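Cellulosomal scaffoldin adaptor protein B (Acetivibrio cellulolyticus, PDB 3FNK) serves as a cellulosomal scaffoldin that displays cohesins, this piece being its second type II cohesin module, a dockerin-binding domain of the beta-sandwich kind. Local coordinates at residues 9-14 and 165-170; 56-61 and 120-125; 79-84 and 100-105; 128-133 and 171-176. One frame throughout, in Å; residues are numbered along the deposited sequence. Where two conformers were deposited one is given.

Interaction 1. Residues 9-14 and 165-170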
loop_
_atom_site.group_PDB
_atom_site.type_symbol
_atom_site.label_atom_id
_atom_site.label_comp_id
_atom_site.label_asym_id
_atom_site.label_seq_id
_atom_site.Cartn_x
_atom_site.Cartn_y
_atom_site.Cartn_z
ATOM N N ALA A 9 17.935 5.204 2.503
ATOM C CA ALA A 9 16.987 6.308 2.253
ATOM C C ALA A 9 15.580 5.935 2.776
ATOM O O ALA A 9 15.238 4.749 2.866
ATOM C CB ALA A 9 16.927 6.626 0.765
ATOM N N SER A 10 14.802 6.937 3.163
ATOM C CA SER A 10 13.418 6.723 3.603
ATOM C C SER A 10 12.534 6.555 2.386
ATOM O O SER A 10 12.636 7.332 1.421
ATOM C CB SER A 10 12.941 7.911 4.431
ATOM O OG SER A 10 13.728 7.995 5.592
ATOM N N TYR A 11 11.665 5.546 2.408
ATOM C CA TYR A 11 10.719 5.401 1.296
ATOM C C TYR A 11 9.426 4.685 1.678
ATOM O O TYR A 11 9.278 4.157 2.787
ATOM C CB TYR A 11 11.363 4.638 0.148
ATOM C CG TYR A 11 11.840 3.275 0.524
ATOM C CD1 TYR A 11 10.958 2.210 0.590
ATOM C CD2 TYR A 11 13.199 3.025 0.759
ATOM C CE1 TYR A 11 11.408 0.939 0.922
ATOM C CE2 TYR A 11 13.660 1.760 1.085
ATOM C CZ TYR A 11 12.754 0.721 1.163
ATOM O OH TYR A 11 13.175 -0.557 1.494
ATOM N N ILE A 12 8.519 4.693 0.726
ATOM C CA ILE A 12 7.408 3.778 0.689
ATOM C C ILE A 12 7.427 3.083 -0.649
ATOM O O ILE A 12 7.647 3.709 -1.696
ATOM C CB ILE A 12 6.024 4.490 0.961
ATOM C CG1 ILE A 12 4.882 3.459 0.959
ATOM C CG2 ILE A 12 5.794 5.651 0.004
ATOM C CD1 ILE A 12 3.490 4.027 1.459
ATOM N N THR A 13 7.188 1.782 -0.638
ATOM C CA THR A 13 7.146 1.106 -1.903
ATOM C C THR A 13 6.096 -0.009 -1.935
ATOM O O THR A 13 5.433 -0.289 -0.922
ATOM C CB THR A 13 8.577 0.577 -2.278
ATOM O OG1 THR A 13 8.651 0.381 -3.698
ATOM C CG2 THR A 13 8.873 -0.691 -1.562
ATOM N N MET A 14 5.941 -0.614 -3.116
ATOM C CA MET A 14 5.238 -1.906 -3.278
ATOM C C MET A 14 6.204 -2.991 -3.781
ATOM O O MET A 14 6.876 -2.766 -4.792
ATOM C CB MET A 14 4.091 -1.724 -4.275
ATOM C CG MET A 14 3.068 -2.843 -4.269
ATOM S SD MET A 14 1.824 -2.510 -5.519
ATOM C CE MET A 14 1.150 -0.950 -4.917
ATOM N N PHE A 165 10.976 8.908 -0.460
ATOM C CA PHE A 165 10.771 8.554 -1.859
ATOM C C PHE A 165 9.601 7.615 -2.013
ATOM O O PHE A 165 9.381 6.771 -1.169
ATOM C CB PHE A 165 12.031 7.854 -2.411
ATOM C CG PHE A 165 13.243 8.769 -2.463
ATOM C CD1 PHE A 165 14.099 8.868 -1.366
ATOM C CD2 PHE A 165 13.501 9.549 -3.608
ATOM C CE1 PHE A 165 15.223 9.742 -1.403
ATOM C CE2 PHE A 165 14.611 10.431 -3.665
ATOM C CZ PHE A 165 15.483 10.507 -2.562
ATOM N N VAL A 166 8.858 7.759 -3.097
ATOM C CA VAL A 166 7.828 6.770 -3.473
ATOM C C VAL A 166 8.443 5.917 -4.584
ATOM O O VAL A 166 8.669 6.436 -5.660
ATOM C CB VAL A 166 6.549 7.501 -3.980
ATOM C CG1 VAL A 166 5.552 6.534 -4.570
ATOM C CG2 VAL A 166 5.905 8.362 -2.822
ATOM N N ILE A 167 8.750 4.647 -4.320
ATOM C CA ILE A 167 9.458 3.825 -5.292
ATOM C C ILE A 167 8.410 2.952 -5.974
ATOM O O ILE A 167 7.815 2.110 -5.333
ATOM C CB ILE A 167 10.558 2.958 -4.634
ATOM C CG1 ILE A 167 11.584 3.860 -3.922
ATOM C CG2 ILE A 167 11.249 2.036 -5.677
ATOM C CD1 ILE A 167 12.606 3.141 -2.976
ATOM N N GLN A 168 8.144 3.223 -7.246
ATOM C CA GLN A 168 7.135 2.477 -8.028
ATOM C C GLN A 168 7.572 1.027 -8.215
ATOM O O GLN A 168 8.760 0.759 -8.333
ATOM C CB GLN A 168 6.868 3.176 -9.358
ATOM C CG GLN A 168 6.498 4.653 -9.228
ATOM C CD GLN A 168 5.078 4.869 -8.755
ATOM O OE1 GLN A 168 4.383 3.928 -8.390
ATOM N NE2 GLN A 168 4.643 6.119 -8.752
ATOM N N PRO A 169 6.627 0.074 -8.191
ATOM C CA PRO A 169 7.011 -1.343 -8.059
ATOM C C PRO A 169 7.646 -2.037 -9.261
ATOM O O PRO A 169 8.292 -3.078 -9.080
ATOM C CB PRO A 169 5.683 -2.039 -7.741
ATOM C CG PRO A 169 4.652 -1.125 -8.273
ATOM C CD PRO A 169 5.170 0.255 -8.077
ATOM N N GLY A 170 7.460 -1.524 -10.469
ATOM C CA GLY A 170 8.041 -2.235 -11.637
ATOM C C GLY A 170 7.074 -3.191 -12.331
ATOM O O GLY A 170 6.035 -3.560 -11.765
#
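Phe-165 starts a parallel pairing with Tyr-11 by giving its N-H to Ser-10 O at 3.0 Å, tilted somewhat from the plane of that carbonyl. Its own O then takes the N-H of Ile-12, and its ring lies near the methyl of Ala-9. Val-166 falls on the other face, where its CG2 runs alongside Ile-12 CG2, 3.9 Å away, both branches pointing the same way. Ile-167 N donates to Ile-12 O and so completes the bridge of Ile-12 with Val-166. Its side chain turns back along the pair: with CG1 held beside the backbone N (chi1 -59°), CD1 sits over one face of the Tyr-11 ring, 4.0 Å from the centroid, in a CH-pi contact. Thr-13 OG1 also points to Ile-167 O, though at 2.5 Å the bond is too short for its length to be trusted. Pro-169 then crosses Met-14, its CB 3.8 Å from Met-14 CB. Parallel pairing of the first and last strands is how cohesins complete their jelly roll. Here strand 11-16 lies between strand 165-167 and strand 26-34, while Ile-12 and Val-166 face strand 150-154 of the opposing sheet.

Interaction 2. Residues 56-61 and 120-125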
loop_
_atom_site.group_PDB
_atom_site.type_symbol
_atom_site.label_atom_id
_atom_site.label_comp_id
_atom_site.label_asym_id
_atom_site.label_seq_id
_atom_site.Cartn_x
_atom_site.Cartn_y
_atom_site.Cartn_z
ATOM N N VAL A 56 -7.994 -8.690 -5.777
ATOM C CA VAL A 56 -8.594 -9.744 -4.997
ATOM C C VAL A 56 -7.964 -9.775 -3.615
ATOM O O VAL A 56 -6.887 -9.197 -3.394
ATOM C CB VAL A 56 -8.359 -11.156 -5.628
ATOM C CG1 VAL A 56 -9.042 -11.265 -6.971
ATOM C CG2 VAL A 56 -6.868 -11.459 -5.756
ATOM N N ASN A 57 -8.611 -10.487 -2.694
ATOM C CA ASN A 57 -7.970 -10.848 -1.448
ATOM C C ASN A 57 -6.778 -11.749 -1.771
ATOM O O ASN A 57 -6.944 -12.706 -2.545
ATOM C CB ASN A 57 -8.957 -11.559 -0.524
ATOM C CG ASN A 57 -8.347 -11.924 0.821
ATOM O OD1 ASN A 57 -7.448 -12.748 0.902
ATOM N ND2 ASN A 57 -8.853 -11.323 1.883
ATOM N N PRO A 58 -5.574 -11.440 -1.197
ATOM C CA PRO A 58 -4.345 -12.180 -1.500
ATOM C C PRO A 58 -4.300 -13.572 -0.896
ATOM O O PRO A 58 -3.650 -14.461 -1.475
ATOM C CB PRO A 58 -3.247 -11.315 -0.864
ATOM C CG PRO A 58 -3.926 -10.635 0.254
ATOM C CD PRO A 58 -5.308 -10.337 -0.249
ATOM N N LYS A 59 -4.952 -13.780 0.249
ATOM C CA LYS A 59 -4.911 -15.113 0.874
ATOM C C LYS A 59 -6.148 -15.979 0.667
ATOM O O LYS A 59 -6.152 -17.132 1.102
ATOM C CB LYS A 59 -4.489 -15.075 2.354
ATOM C CG LYS A 59 -5.489 -14.497 3.359
ATOM C CD LYS A 59 -5.053 -14.874 4.802
ATOM C CE LYS A 59 -5.051 -13.668 5.765
ATOM N NZ LYS A 59 -6.418 -13.327 6.229
ATOM N N THR A 60 -7.181 -15.438 0.005
ATOM C CA THR A 60 -8.373 -16.227 -0.362
ATOM C C THR A 60 -8.632 -16.244 -1.868
ATOM O O THR A 60 -8.963 -17.278 -2.414
ATOM C CB THR A 60 -9.668 -15.787 0.380
ATOM O OG1 THR A 60 -10.099 -14.514 -0.122
ATOM C CG2 THR A 60 -9.456 -15.730 1.894
ATOM N N GLY A 61 -8.468 -15.112 -2.542
ATOM C CA GLY A 61 -8.667 -15.047 -3.994
ATOM C C GLY A 61 -9.965 -14.353 -4.362
ATOM O O GLY A 61 -10.254 -14.118 -5.550
ATOM N N LEU A 120 2.837 -2.644 5.479
ATOM C CA LEU A 120 1.632 -1.888 5.812
ATOM C C LEU A 120 0.345 -2.567 5.393
ATOM O O LEU A 120 -0.683 -2.397 6.037
ATOM C CB LEU A 120 1.674 -0.489 5.149
ATOM C CG LEU A 120 2.815 0.467 5.530
ATOM C CD1 LEU A 120 2.494 1.829 4.973
ATOM C CD2 LEU A 120 3.007 0.547 7.039
ATOM N N ALA A 121 0.403 -3.312 4.292
ATOM C CA ALA A 121 -0.791 -3.738 3.607
ATOM C C ALA A 121 -0.450 -4.681 2.464
ATOM O O ALA A 121 0.551 -4.475 1.706
ATOM C CB ALA A 121 -1.533 -2.529 3.071
ATOM N N VAL A 122 -1.292 -5.702 2.331
ATOM C CA VAL A 122 -1.170 -6.670 1.256
ATOM C C VAL A 122 -2.473 -6.727 0.465
ATOM O O VAL A 122 -3.573 -6.861 1.019
ATOM C CB VAL A 122 -0.821 -8.073 1.766
ATOM C CG1 VAL A 122 -0.445 -8.985 0.587
ATOM C CG2 VAL A 122 0.294 -8.032 2.777
ATOM N N VAL A 123 -2.327 -6.582 -0.841
ATOM C CA VAL A 123 -3.402 -6.694 -1.770
ATOM C C VAL A 123 -3.031 -7.812 -2.758
ATOM O O VAL A 123 -1.845 -8.087 -2.963
ATOM C CB VAL A 123 -3.560 -5.356 -2.467
ATOM C CG1 VAL A 123 -4.573 -5.422 -3.561
ATOM C CG2 VAL A 123 -3.959 -4.289 -1.428
ATOM N N GLY A 124 -4.038 -8.451 -3.359
ATOM C CA GLY A 124 -3.841 -9.505 -4.359
ATOM C C GLY A 124 -4.153 -8.967 -5.739
ATOM O O GLY A 124 -5.028 -8.099 -5.902
ATOM N N PHE A 125 -3.414 -9.440 -6.740
ATOM C CA PHE A 125 -3.728 -9.094 -8.122
ATOM C C PHE A 125 -3.772 -10.394 -8.936
ATOM O O PHE A 125 -2.733 -11.055 -9.122
ATOM C CB PHE A 125 -2.697 -8.117 -8.694
ATOM C CG PHE A 125 -2.877 -6.685 -8.234
ATOM C CD1 PHE A 125 -1.945 -6.091 -7.392
ATOM C CD2 PHE A 125 -3.973 -5.930 -8.655
ATOM C CE1 PHE A 125 -2.109 -4.759 -6.978
ATOM C CE2 PHE A 125 -4.165 -4.621 -8.225
ATOM C CZ PHE A 125 -3.227 -4.023 -7.396
#
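Val-56 and Gly-124 form an antiparallel hydrogen-bonded pair whose two bonds differ in shape. Gly-124 N reaches Val-56 O at 2.9 Å, nearly along the C=O axis but bent at its hydrogen (132°). The return bond, Val-56 N to Gly-124 O at 3.0 Å, has a straight N-H (170°) that meets the acceptor from well above its carbonyl plane. Just past this bridge the chain leaves the sheet. Asn-57 OD1 accepts the backbone N-H groups of Lys-59 and Thr-60 from opposite faces of its amide plane, making an Asx turn, and Asn-57 O takes Gly-61 N at 2.8 Å, so the bend is held from within. Within this turn Pro-58 lies over the strand, its CA 3.9 Å from Gly-124 CA. The proline ring leans across Val-122: CG meets Val-122 CG1 at 3.9 Å, that methyl being anti to its backbone N (chi1 -169°). Farther along the strand, on the same side, Val-56 CG2 rests against Gly-124 C, 3.7 Å away. Strand 118-127 also pairs with strands 26-34 and 71-72, and Pro-58 O is taken by Lys-28 NZ. Across the two segments the polar bonds are all backbone to backbone, with the Asx turn bonded within its own loop, while a buried apolar surface lies against a glycine whose lack of a side chain permits the close backbone approach.

Interaction 3. Residues 79-84 and 100-105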
loop_
_atom_site.group_PDB
_atom_site.type_symbol
_atom_site.label_atom_id
_atom_site.label_comp_id
_atom_site.label_asym_id
_atom_site.label_seq_id
_atom_site.Cartn_x
_atom_site.Cartn_y
_atom_site.Cartn_z
ATOM N N GLU A 79 -3.250 -3.348 19.018
ATOM C CA GLU A 79 -4.631 -3.007 19.357
ATOM C C GLU A 79 -4.739 -1.899 20.378
ATOM O O GLU A 79 -5.632 -1.084 20.290
ATOM C CB GLU A 79 -5.456 -4.236 19.776
ATOM C CG GLU A 79 -5.908 -5.161 18.593
ATOM C CD GLU A 79 -6.620 -4.439 17.370
ATOM O OE1 GLU A 79 -7.516 -3.556 17.540
ATOM O OE2 GLU A 79 -6.288 -4.785 16.209
ATOM N N ASP A 80 -3.788 -1.835 21.301
ATOM C CA ASP A 80 -3.653 -0.719 22.238
ATOM C C ASP A 80 -3.676 0.692 21.653
ATOM O O ASP A 80 -4.023 1.650 22.358
ATOM C CB ASP A 80 -2.383 -0.887 23.064
ATOM C CG ASP A 80 -2.475 -2.066 24.010
ATOM O OD1 ASP A 80 -3.574 -2.673 24.093
ATOM O OD2 ASP A 80 -1.450 -2.386 24.641
ATOM N N TYR A 81 -3.289 0.829 20.382
ATOM C CA TYR A 81 -3.178 2.170 19.768
ATOM C C TYR A 81 -4.390 2.480 18.883
ATOM O O TYR A 81 -4.472 3.540 18.244
ATOM C CB TYR A 81 -1.869 2.267 18.978
ATOM C CG TYR A 81 -0.624 1.940 19.773
ATOM C CD1 TYR A 81 0.520 1.440 19.135
ATOM C CD2 TYR A 81 -0.563 2.169 21.144
ATOM C CE1 TYR A 81 1.653 1.137 19.842
ATOM C CE2 TYR A 81 0.569 1.868 21.861
ATOM C CZ TYR A 81 1.667 1.359 21.201
ATOM O OH TYR A 81 2.791 1.083 21.903
ATOM N N GLY A 82 -5.355 1.569 18.881
ATOM C CA GLY A 82 -6.647 1.801 18.225
ATOM C C GLY A 82 -6.540 2.020 16.713
ATOM O O GLY A 82 -6.876 3.088 16.210
ATOM N N PRO A 83 -6.069 1.011 15.978
ATOM C CA PRO A 83 -6.027 1.146 14.506
ATOM C C PRO A 83 -7.428 1.135 13.846
ATOM O O PRO A 83 -8.335 0.422 14.291
ATOM C CB PRO A 83 -5.221 -0.080 14.057
ATOM C CG PRO A 83 -5.456 -1.098 15.150
ATOM C CD PRO A 83 -5.523 -0.268 16.435
ATOM N N ILE A 84 -7.606 1.984 12.850
ATOM C CA ILE A 84 -8.806 1.942 12.060
ATOM C C ILE A 84 -8.351 1.791 10.592
ATOM O O ILE A 84 -7.320 2.364 10.190
ATOM C CB ILE A 84 -9.699 3.182 12.403
ATOM C CG1 ILE A 84 -11.075 3.090 11.763
ATOM C CG2 ILE A 84 -9.004 4.500 12.074
ATOM C CD1 ILE A 84 -11.957 4.295 12.118
ATOM N N ARG A 100 -5.047 3.194 6.698
ATOM C CA ARG A 100 -5.006 2.647 8.018
ATOM C C ARG A 100 -4.188 3.567 8.916
ATOM O O ARG A 100 -3.040 3.931 8.552
ATOM C CB ARG A 100 -4.405 1.239 7.961
ATOM C CG ARG A 100 -4.473 0.511 9.273
ATOM C CD ARG A 100 -4.007 -0.950 9.194
ATOM N NE ARG A 100 -4.095 -1.572 10.521
ATOM C CZ ARG A 100 -4.978 -2.518 10.886
ATOM N NH1 ARG A 100 -5.893 -2.973 10.021
ATOM N NH2 ARG A 100 -4.936 -3.028 12.128
ATOM N N SER A 101 -4.742 3.912 10.089
ATOM C CA SER A 101 -4.059 4.764 11.075
ATOM C C SER A 101 -4.301 4.293 12.521
ATOM O O SER A 101 -5.335 3.742 12.814
ATOM C CB SER A 101 -4.571 6.213 11.033
ATOM O OG SER A 101 -3.927 7.012 10.059
ATOM N N TYR A 102 -3.341 4.541 13.411
ATOM C CA TYR A 102 -3.602 4.537 14.841
ATOM C C TYR A 102 -4.391 5.781 15.225
ATOM O O TYR A 102 -4.175 6.859 14.650
ATOM C CB TYR A 102 -2.276 4.528 15.585
ATOM C CG TYR A 102 -1.570 3.178 15.585
ATOM C CD1 TYR A 102 -0.172 3.094 15.512
ATOM C CD2 TYR A 102 -2.293 1.995 15.650
ATOM C CE1 TYR A 102 0.484 1.867 15.531
ATOM C CE2 TYR A 102 -1.651 0.755 15.646
ATOM C CZ TYR A 102 -0.253 0.695 15.623
ATOM O OH TYR A 102 0.381 -0.539 15.616
ATOM N N THR A 103 -5.272 5.653 16.219
ATOM C CA THR A 103 -6.061 6.787 16.702
ATOM C C THR A 103 -5.701 7.197 18.138
ATOM O O THR A 103 -5.850 8.380 18.503
ATOM C CB THR A 103 -7.595 6.481 16.649
ATOM O OG1 THR A 103 -7.855 5.230 17.282
ATOM C CG2 THR A 103 -8.084 6.430 15.209
ATOM N N ALA A 104 -5.232 6.237 18.936
ATOM C CA ALA A 104 -4.821 6.496 20.331
ATOM C C ALA A 104 -3.329 6.919 20.348
ATOM O O ALA A 104 -2.440 6.162 20.810
ATOM C CB ALA A 104 -5.050 5.233 21.221
ATOM N N LEU A 105 -3.067 8.101 19.795
ATOM C CA LEU A 105 -1.684 8.540 19.508
ATOM C C LEU A 105 -0.919 8.812 20.778
ATOM O O LEU A 105 0.268 8.511 20.867
ATOM C CB LEU A 105 -1.692 9.791 18.636
ATOM C CG LEU A 105 -2.371 9.547 17.275
ATOM C CD1 LEU A 105 -2.196 10.791 16.443
ATOM C CD2 LEU A 105 -1.727 8.290 16.593
HETATM O O HOH W 1 -7.456 -4.285 13.151
#
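Asp-80 makes the first direct touch, its O lying 3.9 Å from Ala-104 CB, while just before it a water accepts from Arg-100 NH2 and donates weakly to Glu-79 OE2. Tyr-81 carries much of the contact. Its CB stands over one face of the Tyr-102 ring, 3.5 Å from the centroid, and with CG beside the backbone N (chi1 -55°) its own ring turns an edge to that same face, planes at 84° in a T-shaped pair. Tyr-81 O is gripped twice, by Thr-103 N nearly end-on and by Ala-104 N at 2.9 Å from above the carbonyl plane. The Tyr-102 hydroxyl, farther in, bonds to Glu-115 OE1 and Ser-78 N. This is the mouth of the hairpin of strands 83-87 and 95-102, and Ala-104 occupies the N-cap position of helix 105-111, which follows strand 95-102 in the place where type II cohesins usually carry their helix; the sheet holding this hairpin is the one that binds dockerin in related modules. Gly-82, at positive phi, presents its O to Thr-103 OG1, which lies in the carbonyl plane on a lone pair at 2.6 Å. Pro-83 runs alongside the extended Arg-100, its CB 3.5 Å from NH2, while Arg-100 NE is held by Leu-76 O. Ile-84 exchanges paired backbone bonds with Ser-101.

Interaction 4. Residues 128-133 and 171-176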
loop_
_atom_site.group_PDB
_atom_site.type_symbol
_atom_site.label_atom_id
_atom_site.label_comp_id
_atom_site.label_asym_id
_atom_site.label_seq_id
_atom_site.Cartn_x
_atom_site.Cartn_y
_atom_site.Cartn_z
ATOM N N LEU A 128 -5.546 -11.563 -15.420
ATOM C CA LEU A 128 -6.674 -11.726 -16.350
ATOM C C LEU A 128 -6.224 -11.870 -17.819
ATOM O O LEU A 128 -6.997 -12.290 -18.689
ATOM C CB LEU A 128 -7.620 -10.524 -16.254
ATOM C CG LEU A 128 -8.374 -10.284 -14.943
ATOM C CD1 LEU A 128 -9.203 -9.026 -15.069
ATOM C CD2 LEU A 128 -9.251 -11.471 -14.589
ATOM N N GLN A 129 -4.981 -11.483 -18.079
ATOM C CA GLN A 129 -4.334 -11.579 -19.380
ATOM C C GLN A 129 -2.861 -11.653 -19.014
ATOM O O GLN A 129 -2.389 -10.862 -18.171
ATOM C CB GLN A 129 -4.563 -10.302 -20.198
ATOM C CG GLN A 129 -5.927 -10.138 -20.819
ATOM C CD GLN A 129 -6.110 -8.768 -21.477
ATOM O OE1 GLN A 129 -5.152 -8.160 -21.971
ATOM N NE2 GLN A 129 -7.345 -8.278 -21.494
ATOM N N LYS A 130 -2.129 -12.597 -19.602
ATOM C CA LYS A 130 -0.680 -12.594 -19.470
ATOM C C LYS A 130 -0.093 -11.522 -20.417
ATOM O O LYS A 130 0.507 -11.836 -21.444
ATOM C CB LYS A 130 -0.123 -13.989 -19.731
ATOM C CG LYS A 130 1.282 -14.160 -19.221
ATOM C CD LYS A 130 1.549 -15.594 -18.853
ATOM C CE LYS A 130 3.049 -15.859 -18.741
ATOM N NZ LYS A 130 3.652 -16.104 -20.078
ATOM N N LYS A 131 -0.299 -10.254 -20.062
ATOM C CA LYS A 131 0.052 -9.102 -20.894
ATOM C C LYS A 131 0.841 -8.086 -20.055
ATOM O O LYS A 131 0.596 -7.953 -18.847
ATOM C CB LYS A 131 -1.223 -8.470 -21.459
ATOM C CG LYS A 131 -1.032 -7.142 -22.169
ATOM C CD LYS A 131 -2.344 -6.641 -22.756
ATOM C CE LYS A 131 -2.149 -5.365 -23.563
ATOM N NZ LYS A 131 -3.430 -4.930 -24.209
ATOM N N ALA A 132 1.779 -7.378 -20.694
ATOM C CA ALA A 132 2.691 -6.440 -20.013
ATOM C C ALA A 132 1.941 -5.378 -19.230
ATOM O O ALA A 132 1.159 -4.606 -19.791
ATOM C CB ALA A 132 3.651 -5.764 -21.021
ATOM N N THR A 133 2.191 -5.320 -17.929
ATOM C CA THR A 133 1.355 -4.464 -17.093
ATOM C C THR A 133 2.068 -3.890 -15.873
ATOM O O THR A 133 2.880 -4.564 -15.228
ATOM C CB THR A 133 0.017 -5.201 -16.699
ATOM O OG1 THR A 133 -1.002 -4.247 -16.381
ATOM C CG2 THR A 133 0.209 -6.193 -15.571
ATOM N N GLU A 171 7.428 -3.606 -13.544
ATOM C CA GLU A 171 6.469 -4.235 -14.461
ATOM C C GLU A 171 6.075 -5.660 -14.083
ATOM O O GLU A 171 6.832 -6.376 -13.430
ATOM C CB GLU A 171 6.977 -4.158 -15.905
ATOM C CG GLU A 171 5.871 -4.238 -16.965
ATOM C CD GLU A 171 6.324 -3.749 -18.330
ATOM O OE1 GLU A 171 5.709 -2.791 -18.863
ATOM O OE2 GLU A 171 7.299 -4.318 -18.867
ATOM N N ILE A 172 4.859 -6.040 -14.474
ATOM C CA ILE A 172 4.369 -7.401 -14.266
ATOM C C ILE A 172 4.280 -8.099 -15.618
ATOM O O ILE A 172 3.867 -7.480 -16.629
ATOM C CB ILE A 172 3.020 -7.436 -13.491
ATOM C CG1 ILE A 172 3.274 -7.148 -12.004
ATOM C CG2 ILE A 172 2.339 -8.811 -13.591
ATOM C CD1 ILE A 172 1.995 -7.067 -11.123
ATOM N N ASN A 173 4.671 -9.373 -15.640
ATOM C CA ASN A 173 4.762 -10.167 -16.873
ATOM C C ASN A 173 5.342 -9.341 -18.018
ATOM O O ASN A 173 4.644 -9.040 -18.997
ATOM C CB ASN A 173 3.394 -10.750 -17.262
ATOM C CG ASN A 173 2.994 -11.943 -16.406
ATOM O OD1 ASN A 173 3.832 -12.724 -15.978
ATOM N ND2 ASN A 173 1.698 -12.088 -16.169
ATOM N N SER A 174 6.608 -8.946 -17.870
ATOM C CA SER A 174 7.271 -8.095 -18.858
ATOM C C SER A 174 7.497 -8.846 -20.145
ATOM O O SER A 174 7.909 -10.005 -20.110
ATOM C CB SER A 174 8.621 -7.618 -18.328
ATOM O OG SER A 174 8.488 -6.319 -17.798
ATOM N N ALA A 175 7.200 -8.193 -21.269
ATOM C CA ALA A 175 7.425 -8.776 -22.582
ATOM C C ALA A 175 8.935 -8.943 -22.796
ATOM O O ALA A 175 9.613 -7.962 -23.103
ATOM C CB ALA A 175 6.817 -7.889 -23.654
ATOM N N PRO A 176 9.476 -10.177 -22.609
ATOM C CA PRO A 176 10.934 -10.326 -22.758
ATOM C C PRO A 176 11.338 -10.349 -24.233
ATOM O O PRO A 176 12.471 -10.022 -24.592
ATOM C CB PRO A 176 11.226 -11.685 -22.105
ATOM C CG PRO A 176 9.937 -12.474 -22.222
ATOM C CD PRO A 176 8.797 -11.487 -22.458
#
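A single antiparallel bridge between Thr-133 and Ile-172 fastens two irregular loops together, one between strands 118-127 and 136-137, the other the tail beyond strand 165-167. Thr-133 N donates to Ile-172 O in the carbonyl plane at 3.0 Å. In return, Ile-172 N approaches Thr-133 O almost end-on. The two side chains lie next to each other and point the same way: with OG1 anti to the backbone N (chi1 -156°), Thr-133 turns its methyl CG2 to Ile-172 CB, 3.7 Å off. Beyond the bridge the backbones stay close, and Ala-132 CA makes a CA-H...O contact of 3.4 Å with Asn-173 O. Asn-173 has positive phi there, and in the conformer given its OD1 accepts from Ala-21 N, in a third loop. Glu-171 lays its CG 3.5 Å from Thr-133 O, then sends its carboxylate outward, where Ser-174 OG donates to the anti lone pair of OE2. Charged ends therefore stay at the periphery while the join itself consists of paired amides and a small aliphatic patch, so the bonds between the two loops are backbone to backbone, with no salt bridge across them.

Starting from the N terminus, residues 9-14 wait until 165-170 to find their partner, so interaction 1 closes a loop holding nearly the whole module. Interaction 2 (56-61 with 120-125) falls within that loop and in turn encloses interaction 3 (79-84 with 100-105). Interaction 4 comes after both in series but crosses interaction 1, since 171-176 continues directly from 165-170 and returns to the loop at 128-133. Interactions 1 and 2 belong to one sheet, from which Ile-12 CD1 and Leu-120 CD1 approach to 4.3 Å; interaction 3 belongs to the other. Interactions 3 and 4 are farthest apart, their centres about 38 Å from each other.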